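Long-range contacts in pectinesterase inhibitor (Actinidia chinensis, PDB 1XG2), which inhibits pectin methylesterase by forming a protein-protein complex with it, and may take part in regulating fruit ripening: residues S7-K12 with L144-L149; Q21-D26 with G38-D43; N3-E8 with K32-L37; I44-A49 with D81-L86; T114-F119 with Q128-D133. One frame throughout, in Å; residues are numbered along the deposited sequence.

Contact 1 (S7-K12 with L144-L149); sequences SEICPK and LVISNL
Glu8 meets Leu149 twice: its backbone O lies 3.9 Å from Leu149 CD1, and the extended side chain carries OE2 alongside the other methyl, CD2. Neither approach is more than van der Waals contact. The apolar centre is Ile9, which settles among Val145, Ile146 and Leu149. With CG1 anti to its carbonyl carbon (chi1 -64°), the longer branch runs out between two of them, CG1 touching Leu149 CD1 at 3.7 Å and CD1 touching Ile146 CG1 at 3.7 Å. The short branch takes the third partner, CG2 standing 4.0 Å from Val145 CG1. Cys10 has its CB directed away from helix 127-149 and is disulfide-bonded to Cys19, tying this turn to helix 16-24. Lys12 then crosses Val145 at about a right angle, with CB 3.9 Å from each of the two valine methyls. Its chain bends only at the far end (chi4 77°), where NZ turns back to Glu8 O at 2.7 Å, in the carbonyl plane and on a lone pair; the ammonium thus folds back on the last turn of helix 4-9 while its methylenes cover the valine. Farther round helix 127-149, Asn148 ND2 bonds to Asn190 O of the pectinesterase chain. The arrangement belongs to the N-terminal helical hairpin of pectin methylesterase inhibitors, packed here against the C-terminal end of the last helix of the four-helix bundle.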
# COMPACT_ATOMS: atom_id res chain seq x y z
N SER B 7 -17.50 -17.28 20.25
CA SER B 7 -17.00 -18.54 19.71
C SER B 7 -16.74 -18.50 18.20
O SER B 7 -15.99 -19.32 17.68
CB SER B 7 -17.93 -19.71 20.05
OG SER B 7 -19.10 -19.62 19.24
N GLU B 8 -17.35 -17.55 17.51
CA GLU B 8 -17.06 -17.33 16.09
C GLU B 8 -15.94 -16.35 15.82
O GLU B 8 -15.37 -16.34 14.73
CB GLU B 8 -18.31 -16.82 15.37
CG GLU B 8 -19.48 -17.78 15.42
CD GLU B 8 -20.63 -17.28 14.56
OE1 GLU B 8 -21.76 -17.26 15.05
OE2 GLU B 8 -20.36 -16.89 13.41
N ILE B 9 -15.65 -15.49 16.79
CA ILE B 9 -14.67 -14.42 16.61
C ILE B 9 -13.29 -14.86 17.05
O ILE B 9 -12.37 -14.92 16.25
CB ILE B 9 -15.11 -13.15 17.37
CG1 ILE B 9 -16.42 -12.60 16.80
CG2 ILE B 9 -14.05 -12.07 17.25
CD1 ILE B 9 -17.10 -11.59 17.72
N CYS B 10 -13.16 -15.18 18.34
CA CYS B 10 -11.83 -15.38 18.91
C CYS B 10 -10.99 -16.48 18.22
O CYS B 10 -9.83 -16.23 17.95
CB CYS B 10 -11.93 -15.57 20.43
SG CYS B 10 -12.40 -13.99 21.16
N PRO B 11 -11.55 -17.64 17.93
CA PRO B 11 -10.79 -18.69 17.21
C PRO B 11 -10.23 -18.29 15.83
O PRO B 11 -9.25 -18.90 15.39
CB PRO B 11 -11.79 -19.83 17.05
CG PRO B 11 -12.82 -19.59 18.08
CD PRO B 11 -12.91 -18.10 18.28
N LYS B 12 -10.83 -17.31 15.17
CA LYS B 12 -10.37 -16.82 13.87
C LYS B 12 -9.29 -15.74 13.97
O LYS B 12 -8.74 -15.34 12.94
CB LYS B 12 -11.55 -16.27 13.06
CG LYS B 12 -12.48 -17.33 12.49
CD LYS B 12 -13.71 -16.67 11.85
CE LYS B 12 -14.80 -17.69 11.52
NZ LYS B 12 -15.58 -18.14 12.71
N LEU B 144 -11.01 -6.97 12.31
CA LEU B 144 -11.05 -7.54 10.97
C LEU B 144 -11.98 -8.76 10.92
O LEU B 144 -12.76 -8.91 9.99
CB LEU B 144 -9.64 -7.93 10.50
CG LEU B 144 -8.69 -6.76 10.23
CD1 LEU B 144 -7.25 -7.22 10.08
CD2 LEU B 144 -9.13 -6.01 8.96
N VAL B 145 -11.90 -9.62 11.93
CA VAL B 145 -12.71 -10.83 11.95
C VAL B 145 -14.20 -10.45 12.02
O VAL B 145 -15.04 -10.99 11.30
CB VAL B 145 -12.32 -11.76 13.11
CG1 VAL B 145 -13.39 -12.85 13.34
CG2 VAL B 145 -10.98 -12.39 12.83
N ILE B 146 -14.51 -9.48 12.86
CA ILE B 146 -15.89 -9.06 13.01
C ILE B 146 -16.36 -8.44 11.68
O ILE B 146 -17.48 -8.72 11.23
CB ILE B 146 -16.01 -8.09 14.21
CG1 ILE B 146 -15.82 -8.86 15.52
CG2 ILE B 146 -17.37 -7.42 14.24
CD1 ILE B 146 -15.74 -7.95 16.73
N SER B 147 -15.51 -7.65 11.03
CA SER B 147 -15.89 -7.03 9.74
C SER B 147 -16.23 -8.09 8.68
O SER B 147 -17.06 -7.83 7.79
CB SER B 147 -14.79 -6.08 9.21
OG SER B 147 -13.71 -6.80 8.61
N ASN B 148 -15.61 -9.26 8.75
CA ASN B 148 -15.90 -10.33 7.79
C ASN B 148 -17.13 -11.16 8.17
O ASN B 148 -17.75 -11.75 7.30
CB ASN B 148 -14.69 -11.24 7.56
CG ASN B 148 -13.48 -10.50 7.00
OD1 ASN B 148 -13.63 -9.47 6.31
ND2 ASN B 148 -12.29 -10.99 7.28
N LEU B 149 -17.47 -11.21 9.45
CA LEU B 149 -18.67 -11.91 9.91
C LEU B 149 -19.95 -11.10 9.67
O LEU B 149 -21.03 -11.67 9.52
CB LEU B 149 -18.58 -12.24 11.40
CG LEU B 149 -17.52 -13.26 11.82
CD1 LEU B 149 -17.46 -13.30 13.34
CD2 LEU B 149 -17.84 -14.64 11.25

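Contact 2 (Q21-D26 with G38-D43); sequences QALESD and GQFSID
Ala22 O, near the end of helix 16-24, is gripped by two donors from Ser25, the backbone N at 3.2 Å and OG at 2.6 Å, and also meets the rim of Phe40, with CE2 3.2 Å away. Ser25 OG, lodged between its own backbone N and carbonyl carbon, lies in the plane of the phenylalanine ring, at its edge and 3.5 Å from CZ. Two oxygens therefore line the same stretch of rim. Phe40 reaches them because its CG is anti to the backbone N (chi1 -177°), which directs the ring toward segment 21-26. Over one face of the ring lies Asp26, whose CB makes a CH-pi contact 3.9 Å from the Phe40 centroid and 20° off the ring normal. The Asp26 carboxylate continues across the same face, stacked almost flat on it with the two planes 14° apart and OD2 3.9 Å from Phe40 CD1. Leu23 CD2 approaches obliquely, 4.4 Å from Phe40 CD2, and also meets Ser41 OG, itself bonded to Leu37 O. The carboxylate is well occupied: OD2 forms a salt bridge with Lys32, and OD1 accepts from Arg28 N. Hydrogens on the ring edge, slightly positive, would be expected to suit the two oxygens facing them, while a carboxylate over the electron-rich face would be unfavourable by itself and is probably made acceptable by the lysine.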
# COMPACT_ATOMS: atom_id res chain seq x y z
N GLN B 21 -9.87 -12.23 26.42
CA GLN B 21 -9.63 -11.30 27.51
C GLN B 21 -10.26 -9.93 27.21
O GLN B 21 -10.91 -9.34 28.07
CB GLN B 21 -8.12 -11.19 27.71
CG GLN B 21 -7.64 -10.33 28.84
CD GLN B 21 -6.11 -10.34 28.88
OE1 GLN B 21 -5.47 -9.27 28.92
NE2 GLN B 21 -5.52 -11.53 28.79
N ALA B 22 -10.11 -9.47 25.97
CA ALA B 22 -10.63 -8.17 25.56
C ALA B 22 -12.15 -8.15 25.55
O ALA B 22 -12.76 -7.23 26.09
CB ALA B 22 -10.08 -7.78 24.18
N LEU B 23 -12.78 -9.16 24.95
CA LEU B 23 -14.23 -9.22 24.86
C LEU B 23 -14.88 -9.48 26.23
O LEU B 23 -15.93 -8.93 26.54
CB LEU B 23 -14.65 -10.29 23.82
CG LEU B 23 -14.26 -9.95 22.37
CD1 LEU B 23 -14.77 -10.98 21.32
CD2 LEU B 23 -14.72 -8.56 21.98
N GLU B 24 -14.22 -10.28 27.07
CA GLU B 24 -14.73 -10.55 28.42
C GLU B 24 -14.57 -9.34 29.35
O GLU B 24 -15.16 -9.32 30.43
CB GLU B 24 -14.02 -11.77 29.04
CG GLU B 24 -14.70 -13.11 28.76
CD GLU B 24 -14.01 -14.27 29.47
OE1 GLU B 24 -12.86 -14.08 29.95
OE2 GLU B 24 -14.62 -15.36 29.55
N SER B 25 -13.79 -8.34 28.95
CA SER B 25 -13.63 -7.13 29.76
C SER B 25 -14.85 -6.19 29.65
O SER B 25 -14.94 -5.21 30.37
CB SER B 25 -12.34 -6.39 29.39
OG SER B 25 -12.47 -5.67 28.18
N ASP B 26 -15.77 -6.51 28.74
CA ASP B 26 -17.05 -5.81 28.60
C ASP B 26 -18.08 -6.36 29.60
O ASP B 26 -18.54 -7.48 29.44
CB ASP B 26 -17.58 -5.98 27.17
CG ASP B 26 -18.82 -5.14 26.88
OD1 ASP B 26 -19.39 -4.54 27.80
OD2 ASP B 26 -19.29 -5.03 25.72
N GLY B 38 -18.08 -5.18 17.58
CA GLY B 38 -17.25 -4.41 16.67
C GLY B 38 -16.84 -3.05 17.21
O GLY B 38 -15.66 -2.71 17.21
N GLN B 39 -17.81 -2.27 17.67
CA GLN B 39 -17.52 -0.94 18.20
C GLN B 39 -16.63 -1.03 19.44
O GLN B 39 -15.73 -0.23 19.63
CB GLN B 39 -18.80 -0.17 18.54
CG GLN B 39 -19.68 0.20 17.34
CD GLN B 39 -19.09 1.27 16.40
OE1 GLN B 39 -17.95 1.71 16.60
NE2 GLN B 39 -19.84 1.69 15.41
N PHE B 40 -16.87 -2.04 20.26
CA PHE B 40 -16.10 -2.22 21.48
C PHE B 40 -14.65 -2.53 21.11
O PHE B 40 -13.71 -1.98 21.69
CB PHE B 40 -16.69 -3.37 22.31
CG PHE B 40 -15.99 -3.58 23.61
CD1 PHE B 40 -16.26 -2.77 24.70
CD2 PHE B 40 -15.04 -4.58 23.74
CE1 PHE B 40 -15.61 -2.95 25.91
CE2 PHE B 40 -14.37 -4.76 24.95
CZ PHE B 40 -14.67 -3.95 26.04
N SER B 41 -14.51 -3.40 20.12
CA SER B 41 -13.19 -3.86 19.70
C SER B 41 -12.42 -2.75 19.00
O SER B 41 -11.22 -2.59 19.18
CB SER B 41 -13.39 -5.04 18.73
OG SER B 41 -13.76 -6.24 19.61
N ILE B 42 -13.08 -1.86 18.26
CA ILE B 42 -12.38 -0.71 17.68
C ILE B 42 -11.90 0.20 18.81
O ILE B 42 -10.77 0.66 18.78
CB ILE B 42 -13.28 0.08 16.68
CG1 ILE B 42 -13.66 -0.76 15.48
CG2 ILE B 42 -12.57 1.35 16.19
CD1 ILE B 42 -14.85 -0.19 14.70
N ASP B 43 -12.74 0.43 19.80
CA ASP B 43 -12.38 1.30 20.93
C ASP B 43 -11.14 0.78 21.64
O ASP B 43 -10.24 1.56 21.95
CB ASP B 43 -13.53 1.37 21.95
CG ASP B 43 -14.69 2.23 21.47
OD1 ASP B 43 -14.64 2.84 20.37
OD2 ASP B 43 -15.74 2.31 22.16

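Contact 3 (N3-E8 with K32-L37); sequences NHLISE and KDLKGL
Leu5 packs against the start of helix 34-60, the first long helix of the four-helix bundle, and beside it the two helices begin with N-caps, Asn3 before helix 4-9 and Asp33 before helix 34-60. The tight part is apolar. With its CG anti to the carbonyl carbon (chi1 -65°), Leu5 lays CD1 on the backbone of the first turn, 3.5 Å from Leu34 N and 3.7 Å from Asp33 C. Its CB meets Leu37 CD1 at 3.7 Å, and both its methyls come up to Leu34 CG, the side chains meeting at a slant. Leu37 goes on inward to Ile146 of helix 127-149. Toward solvent the packing thins out at Asp33, which is exposed and has its CB directed away from helix 4-9. The Lys32 chain also leads off from the contact, to a salt bridge with Asp26. Between these zones sits the buried amide of Asn3. Its OD1 accepts from Leu5 N, the capping bond, while ND2 gives a hydrogen to Lys32 O at 3.0 Å, nearly straight at 165° and only 3° out of the amide plane; Ser29 O takes a further bond from ND2. An amide held at both ends has little freedom to turn. A valine here would probably leave Leu5 N uncapped and Lys32 O without this donor, weakening the tie between the two segments. The second cap is also a side-chain bond: Asp33 OD1, approached nearly end-on to its C-O bond, receives Gly36 N at 3.0 Å.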
# COMPACT_ATOMS: atom_id res chain seq x y z
N ASN B 3 -21.71 -15.17 25.30
CA ASN B 3 -22.09 -14.70 23.97
C ASN B 3 -21.57 -15.70 22.93
O ASN B 3 -20.36 -15.89 22.79
CB ASN B 3 -21.50 -13.30 23.72
CG ASN B 3 -22.23 -12.54 22.61
OD1 ASN B 3 -22.59 -13.11 21.57
ND2 ASN B 3 -22.45 -11.26 22.83
N HIS B 4 -22.50 -16.37 22.23
CA HIS B 4 -22.13 -17.35 21.21
C HIS B 4 -21.28 -16.74 20.10
O HIS B 4 -20.50 -17.44 19.45
CB HIS B 4 -23.37 -18.05 20.61
CG HIS B 4 -24.15 -17.22 19.63
ND1 HIS B 4 -24.78 -16.04 19.99
CD2 HIS B 4 -24.42 -17.40 18.32
CE1 HIS B 4 -25.38 -15.53 18.94
NE2 HIS B 4 -25.19 -16.34 17.91
N LEU B 5 -21.42 -15.43 19.90
CA LEU B 5 -20.65 -14.74 18.87
C LEU B 5 -19.14 -14.80 19.17
O LEU B 5 -18.34 -14.85 18.24
CB LEU B 5 -21.10 -13.28 18.71
CG LEU B 5 -22.52 -13.09 18.19
CD1 LEU B 5 -22.91 -11.61 18.18
CD2 LEU B 5 -22.68 -13.71 16.79
N ILE B 6 -18.77 -14.81 20.45
CA ILE B 6 -17.36 -14.92 20.84
C ILE B 6 -16.74 -16.19 20.31
O ILE B 6 -15.58 -16.18 19.93
CB ILE B 6 -17.19 -14.82 22.38
CG1 ILE B 6 -17.42 -13.38 22.82
CG2 ILE B 6 -15.81 -15.29 22.84
CD1 ILE B 6 -17.72 -13.22 24.31
N SER B 7 -17.50 -17.28 20.25
CA SER B 7 -17.00 -18.54 19.71
C SER B 7 -16.74 -18.50 18.20
O SER B 7 -15.99 -19.32 17.68
CB SER B 7 -17.93 -19.71 20.05
OG SER B 7 -19.10 -19.62 19.24
N GLU B 8 -17.35 -17.55 17.51
CA GLU B 8 -17.06 -17.33 16.09
C GLU B 8 -15.94 -16.35 15.82
O GLU B 8 -15.37 -16.34 14.73
CB GLU B 8 -18.31 -16.82 15.37
CG GLU B 8 -19.48 -17.78 15.42
CD GLU B 8 -20.63 -17.28 14.56
OE1 GLU B 8 -21.76 -17.26 15.05
OE2 GLU B 8 -20.36 -16.89 13.41
N LYS B 32 -24.52 -7.78 23.57
CA LYS B 32 -23.94 -7.19 22.35
C LYS B 32 -24.17 -8.06 21.12
O LYS B 32 -23.95 -9.26 21.15
CB LYS B 32 -22.43 -6.96 22.51
CG LYS B 32 -22.04 -6.06 23.67
CD LYS B 32 -22.39 -4.60 23.41
CE LYS B 32 -22.10 -3.74 24.65
NZ LYS B 32 -20.75 -3.17 24.65
N ASP B 33 -24.57 -7.45 20.02
CA ASP B 33 -24.60 -8.15 18.73
C ASP B 33 -23.26 -7.94 18.03
O ASP B 33 -22.35 -7.34 18.60
CB ASP B 33 -25.81 -7.70 17.88
CG ASP B 33 -25.86 -6.21 17.63
OD1 ASP B 33 -24.90 -5.49 17.96
OD2 ASP B 33 -26.85 -5.65 17.08
N LEU B 34 -23.11 -8.42 16.80
CA LEU B 34 -21.84 -8.29 16.09
C LEU B 34 -21.41 -6.84 16.01
O LEU B 34 -20.26 -6.53 16.22
CB LEU B 34 -21.88 -8.91 14.69
CG LEU B 34 -21.47 -10.37 14.55
CD1 LEU B 34 -21.61 -10.84 13.09
CD2 LEU B 34 -20.04 -10.61 15.06
N LYS B 35 -22.34 -5.93 15.69
CA LYS B 35 -21.99 -4.52 15.59
C LYS B 35 -21.48 -3.97 16.91
O LYS B 35 -20.52 -3.22 16.95
CB LYS B 35 -23.19 -3.67 15.13
CG LYS B 35 -23.38 -3.64 13.63
CD LYS B 35 -24.38 -2.54 13.20
CE LYS B 35 -24.17 -2.10 11.73
NZ LYS B 35 -24.46 -0.66 11.52
N GLY B 36 -22.17 -4.31 17.99
CA GLY B 36 -21.75 -3.90 19.32
C GLY B 36 -20.36 -4.41 19.70
O GLY B 36 -19.58 -3.65 20.25
N LEU B 37 -20.07 -5.67 19.40
CA LEU B 37 -18.74 -6.23 19.67
C LEU B 37 -17.71 -5.50 18.83
O LEU B 37 -16.64 -5.19 19.31
CB LEU B 37 -18.71 -7.74 19.41
CG LEU B 37 -19.63 -8.55 20.33
CD1 LEU B 37 -19.71 -9.99 19.85
CD2 LEU B 37 -19.16 -8.48 21.77

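Contact 4 (I44-A49 with D81-L86); sequences IAQASA and DAIDSL
The flat amide of Gln46 lies beside the carbonyl of Ile83, with Gln46 CD 3.9 Å from Ile83 O, where it borders the apolar seam between the two helices. It gets there on an extended chain whose CG is anti to the backbone N (chi1 -162°), crossing the Ile83 side chain at about a right angle. Nearer the backbone, the methylenes of the glutamine slide past Leu86 in the opposite sense, Gln46 CB standing 4.2 Å from Leu86 CB. The flat peptide groups take part as well. Leu86 CD1 presses on the one leading into Gln46, 3.6 Å from Gln46 N, and at the same time lies 4.0 Å from Ala45 CB. One turn along, Ile83 repeats the theme: its CG1 touches Ala49 CB at 3.7 Å, and its CD1 reaches the Ala49 carbonyl, 3.8 Å from the oxygen. Small alanines on one helix thus receive branched side chains from the other, consistent with the approach of the segment axes to 9.3 Å. Behind this seam Ala45 also touches Leu139 of helix 127-149, and Leu86 touches Ala108 of helix 98-118, whereas elsewhere on helix 66-95 Asp81 packs on Val88 of the pectinesterase chain. Segments 44-49 and 81-86 run at 159° to each other, nearly antiparallel, as neighbouring helices of an up-and-down four-helix bundle do.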
# COMPACT_ATOMS: atom_id res chain seq x y z
N ILE B 44 -11.07 -0.53 21.85
CA ILE B 44 -9.93 -1.17 22.48
C ILE B 44 -8.67 -1.00 21.64
O ILE B 44 -7.61 -0.67 22.18
CB ILE B 44 -10.21 -2.69 22.69
CG1 ILE B 44 -11.31 -2.90 23.74
CG2 ILE B 44 -8.95 -3.41 23.10
CD1 ILE B 44 -10.87 -2.66 25.15
N ALA B 45 -8.78 -1.23 20.33
CA ALA B 45 -7.65 -1.10 19.45
C ALA B 45 -7.14 0.34 19.38
O ALA B 45 -5.94 0.57 19.44
CB ALA B 45 -7.99 -1.61 18.07
N GLN B 46 -8.05 1.31 19.27
CA GLN B 46 -7.65 2.71 19.21
C GLN B 46 -6.96 3.19 20.50
O GLN B 46 -5.98 3.94 20.46
CB GLN B 46 -8.83 3.64 18.91
CG GLN B 46 -8.33 5.01 18.41
CD GLN B 46 -9.45 5.97 18.05
OE1 GLN B 46 -9.35 6.68 17.05
NE2 GLN B 46 -10.49 5.99 18.86
N ALA B 47 -7.48 2.76 21.64
CA ALA B 47 -6.88 3.10 22.94
C ALA B 47 -5.45 2.56 23.06
O ALA B 47 -4.57 3.22 23.63
CB ALA B 47 -7.77 2.58 24.08
N SER B 48 -5.22 1.35 22.55
CA SER B 48 -3.89 0.76 22.54
C SER B 48 -2.96 1.58 21.64
O SER B 48 -1.84 1.91 22.05
CB SER B 48 -3.94 -0.69 22.05
OG SER B 48 -2.66 -1.28 22.09
N ALA B 49 -3.42 1.90 20.44
CA ALA B 49 -2.62 2.72 19.52
C ALA B 49 -2.27 4.05 20.16
O ALA B 49 -1.16 4.54 19.99
CB ALA B 49 -3.38 2.94 18.19
N ASP B 81 -1.44 7.59 11.83
CA ASP B 81 -2.33 7.17 10.76
C ASP B 81 -3.27 6.06 11.24
O ASP B 81 -4.47 6.09 10.94
CB ASP B 81 -1.53 6.71 9.54
CG ASP B 81 -0.85 7.88 8.81
OD1 ASP B 81 -1.25 9.04 9.05
OD2 ASP B 81 0.09 7.72 8.00
N ALA B 82 -2.74 5.09 12.00
CA ALA B 82 -3.56 4.01 12.56
C ALA B 82 -4.68 4.54 13.45
O ALA B 82 -5.82 4.06 13.38
CB ALA B 82 -2.69 3.03 13.33
N ILE B 83 -4.36 5.54 14.29
CA ILE B 83 -5.36 6.14 15.17
C ILE B 83 -6.46 6.80 14.34
O ILE B 83 -7.65 6.61 14.62
CB ILE B 83 -4.70 7.17 16.13
CG1 ILE B 83 -3.86 6.42 17.18
CG2 ILE B 83 -5.76 8.08 16.78
CD1 ILE B 83 -2.78 7.26 17.85
N ASP B 84 -6.05 7.52 13.31
CA ASP B 84 -6.99 8.17 12.41
C ASP B 84 -7.90 7.15 11.70
O ASP B 84 -9.11 7.36 11.59
CB ASP B 84 -6.23 9.00 11.35
CG ASP B 84 -5.85 10.38 11.84
OD1 ASP B 84 -6.33 10.81 12.92
OD2 ASP B 84 -5.05 11.09 11.19
N SER B 85 -7.31 6.06 11.25
CA SER B 85 -8.04 5.05 10.51
C SER B 85 -9.03 4.31 11.40
O SER B 85 -10.13 3.99 10.96
CB SER B 85 -7.09 4.05 9.82
OG SER B 85 -6.46 4.67 8.70
N LEU B 86 -8.65 4.05 12.65
CA LEU B 86 -9.57 3.40 13.57
C LEU B 86 -10.73 4.33 13.94
O LEU B 86 -11.87 3.88 14.11
CB LEU B 86 -8.83 2.92 14.81
CG LEU B 86 -7.91 1.71 14.59
CD1 LEU B 86 -7.03 1.47 15.78
CD2 LEU B 86 -8.69 0.43 14.25

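Contact 5 (T114-F119 with Q128-D133)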
# COMPACT_ATOMS: atom_id res chain seq x y z
N THR B 114 4.40 -1.84 10.01
CA THR B 114 5.37 -0.97 9.35
C THR B 114 6.42 -0.50 10.36
O THR B 114 7.59 -0.38 10.03
CB THR B 114 4.66 0.22 8.73
OG1 THR B 114 3.73 -0.24 7.73
CG2 THR B 114 5.64 1.10 7.98
N CYS B 115 6.00 -0.25 11.60
CA CYS B 115 6.94 0.03 12.68
C CYS B 115 7.90 -1.16 12.80
O CYS B 115 9.12 -0.97 12.77
CB CYS B 115 6.21 0.28 13.98
SG CYS B 115 7.31 0.70 15.35
N GLU B 116 7.34 -2.37 12.87
CA GLU B 116 8.12 -3.61 12.97
C GLU B 116 9.11 -3.77 11.83
O GLU B 116 10.29 -4.08 12.05
CB GLU B 116 7.19 -4.84 12.95
CG GLU B 116 6.43 -5.08 14.24
CD GLU B 116 7.33 -5.49 15.39
OE1 GLU B 116 7.39 -4.76 16.38
OE2 GLU B 116 7.99 -6.53 15.28
N ASP B 117 8.64 -3.57 10.60
CA ASP B 117 9.48 -3.67 9.41
C ASP B 117 10.62 -2.63 9.39
O ASP B 117 11.64 -2.88 8.77
CB ASP B 117 8.69 -3.45 8.14
CG ASP B 117 7.66 -4.53 7.86
OD1 ASP B 117 7.76 -5.67 8.36
OD2 ASP B 117 6.70 -4.30 7.12
N SER B 118 10.43 -1.49 10.05
CA SER B 118 11.43 -0.42 10.06
C SER B 118 12.62 -0.74 10.97
O SER B 118 13.65 -0.06 10.91
CB SER B 118 10.80 0.90 10.51
OG SER B 118 9.76 1.30 9.63
N PHE B 119 12.47 -1.75 11.82
CA PHE B 119 13.54 -2.15 12.74
C PHE B 119 14.25 -3.41 12.26
O PHE B 119 14.43 -4.36 13.00
CB PHE B 119 12.98 -2.34 14.15
CG PHE B 119 12.87 -1.07 14.93
CD1 PHE B 119 13.97 -0.57 15.60
CD2 PHE B 119 11.68 -0.36 14.98
CE1 PHE B 119 13.89 0.60 16.34
CE2 PHE B 119 11.59 0.81 15.71
CZ PHE B 119 12.70 1.30 16.39
N GLN B 128 9.62 -3.36 24.57
CA GLN B 128 8.37 -2.66 24.89
C GLN B 128 7.57 -2.31 23.62
O GLN B 128 6.35 -2.44 23.58
CB GLN B 128 8.66 -1.36 25.65
CG GLN B 128 7.42 -0.67 26.18
CD GLN B 128 7.66 0.63 26.93
OE1 GLN B 128 6.80 1.04 27.71
NE2 GLN B 128 8.78 1.31 26.67
N LEU B 129 8.28 -1.83 22.61
CA LEU B 129 7.63 -1.42 21.36
C LEU B 129 7.27 -2.65 20.53
O LEU B 129 6.21 -2.69 19.91
CB LEU B 129 8.55 -0.48 20.59
CG LEU B 129 8.02 0.09 19.28
CD1 LEU B 129 6.70 0.78 19.49
CD2 LEU B 129 9.06 1.05 18.71
N HIS B 130 8.15 -3.65 20.48
CA HIS B 130 7.83 -4.89 19.79
C HIS B 130 6.51 -5.46 20.34
O HIS B 130 5.62 -5.81 19.57
CB HIS B 130 8.99 -5.90 19.88
CG HIS B 130 8.66 -7.24 19.33
ND1 HIS B 130 8.14 -7.42 18.06
CD2 HIS B 130 8.76 -8.48 19.87
CE1 HIS B 130 7.95 -8.71 17.85
NE2 HIS B 130 8.32 -9.38 18.93
N GLN B 131 6.35 -5.48 21.66
CA GLN B 131 5.13 -6.03 22.26
C GLN B 131 3.91 -5.19 21.94
O GLN B 131 2.82 -5.73 21.68
CB GLN B 131 5.29 -6.23 23.77
CG GLN B 131 6.24 -7.37 24.14
CD GLN B 131 5.76 -8.73 23.68
OE1 GLN B 131 4.66 -9.17 24.05
NE2 GLN B 131 6.56 -9.40 22.86
N ALA B 132 4.08 -3.87 21.94
CA ALA B 132 2.99 -2.94 21.67
C ALA B 132 2.51 -3.06 20.21
O ALA B 132 1.31 -2.98 19.97
CB ALA B 132 3.42 -1.49 22.00
N ASP B 133 3.43 -3.26 19.26
CA ASP B 133 3.09 -3.52 17.86
C ASP B 133 2.26 -4.80 17.72
O ASP B 133 1.23 -4.82 17.05
CB ASP B 133 4.35 -3.68 16.98
CG ASP B 133 5.15 -2.38 16.81
OD1 ASP B 133 4.59 -1.27 17.00
OD2 ASP B 133 6.35 -2.39 16.45
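Glu116 and Asp133 bring two carboxylates together, OE1 of the glutamate lying 2.6 Å from OD2 of the aspartate with their planes 78° apart. Oxygens this close suggest that one of the acids probably holds a proton. The same glutamate is met by His130 at the edge of its ring. From ND1 the imidazole gives a bond to Glu116 OE2 at 2.9 Å, bent to 134° and reaching that oxygen on its syn side but well out of the carboxylate plane, and a second, weak one to OE1 at 3.2 Å. Glu116 can serve both partners because its chain folds over at chi2 (-68°), turning the carboxylate toward His130 and Asp133. Here the end of helix 98-118 is paired with the start of helix 127-149, the last two helices of the four-helix bundle, running broadly antiparallel. A leucine in place of Glu116 would probably leave His130 ND1 without its acceptor here and Asp133 OD2 without its close acid partner. Asp133 also has an outside partner, its OD1 bonding to Tyr79 OH. Cys115, in disulfide with Cys75 of helix 66-95, sets its SG against the Asp133 carboxylate, 3.4 Å from OD2. The apolar part begins at the same sulfur, 3.8 Å from Leu129 CD2. That methyl in turn lies 3.9 Å from Phe119 CE2, the two side chains crossing at about a right angle. On another side of helix 98-118, Asp117 OD1 forms a salt bridge with Lys224 of the pectinesterase chain.

How the contacts relate
Contacts 1, 2 and 3 gather at one end of the chain, where the N-terminal hairpin meets the bundle. Contacts 1 and 3 share helix 4-9 and are partly open to solvent, whereas contact 2 is buried. The Asp26-Lys32 salt bridge joins contacts 2 and 3. Contact 4, its centre about 6 Å from the chain's centre, is the most central; it shares helix 34-60 with contacts 2 and 3 and sets alanines against isoleucine and leucine. Contact 5 is buried on the opposite side of the chain's centre, about 30 Å from contact 3 between centres, and adds a cluster of acids and a histidine to its apolar part. Helix 127-149 serves both contact 1 and contact 5.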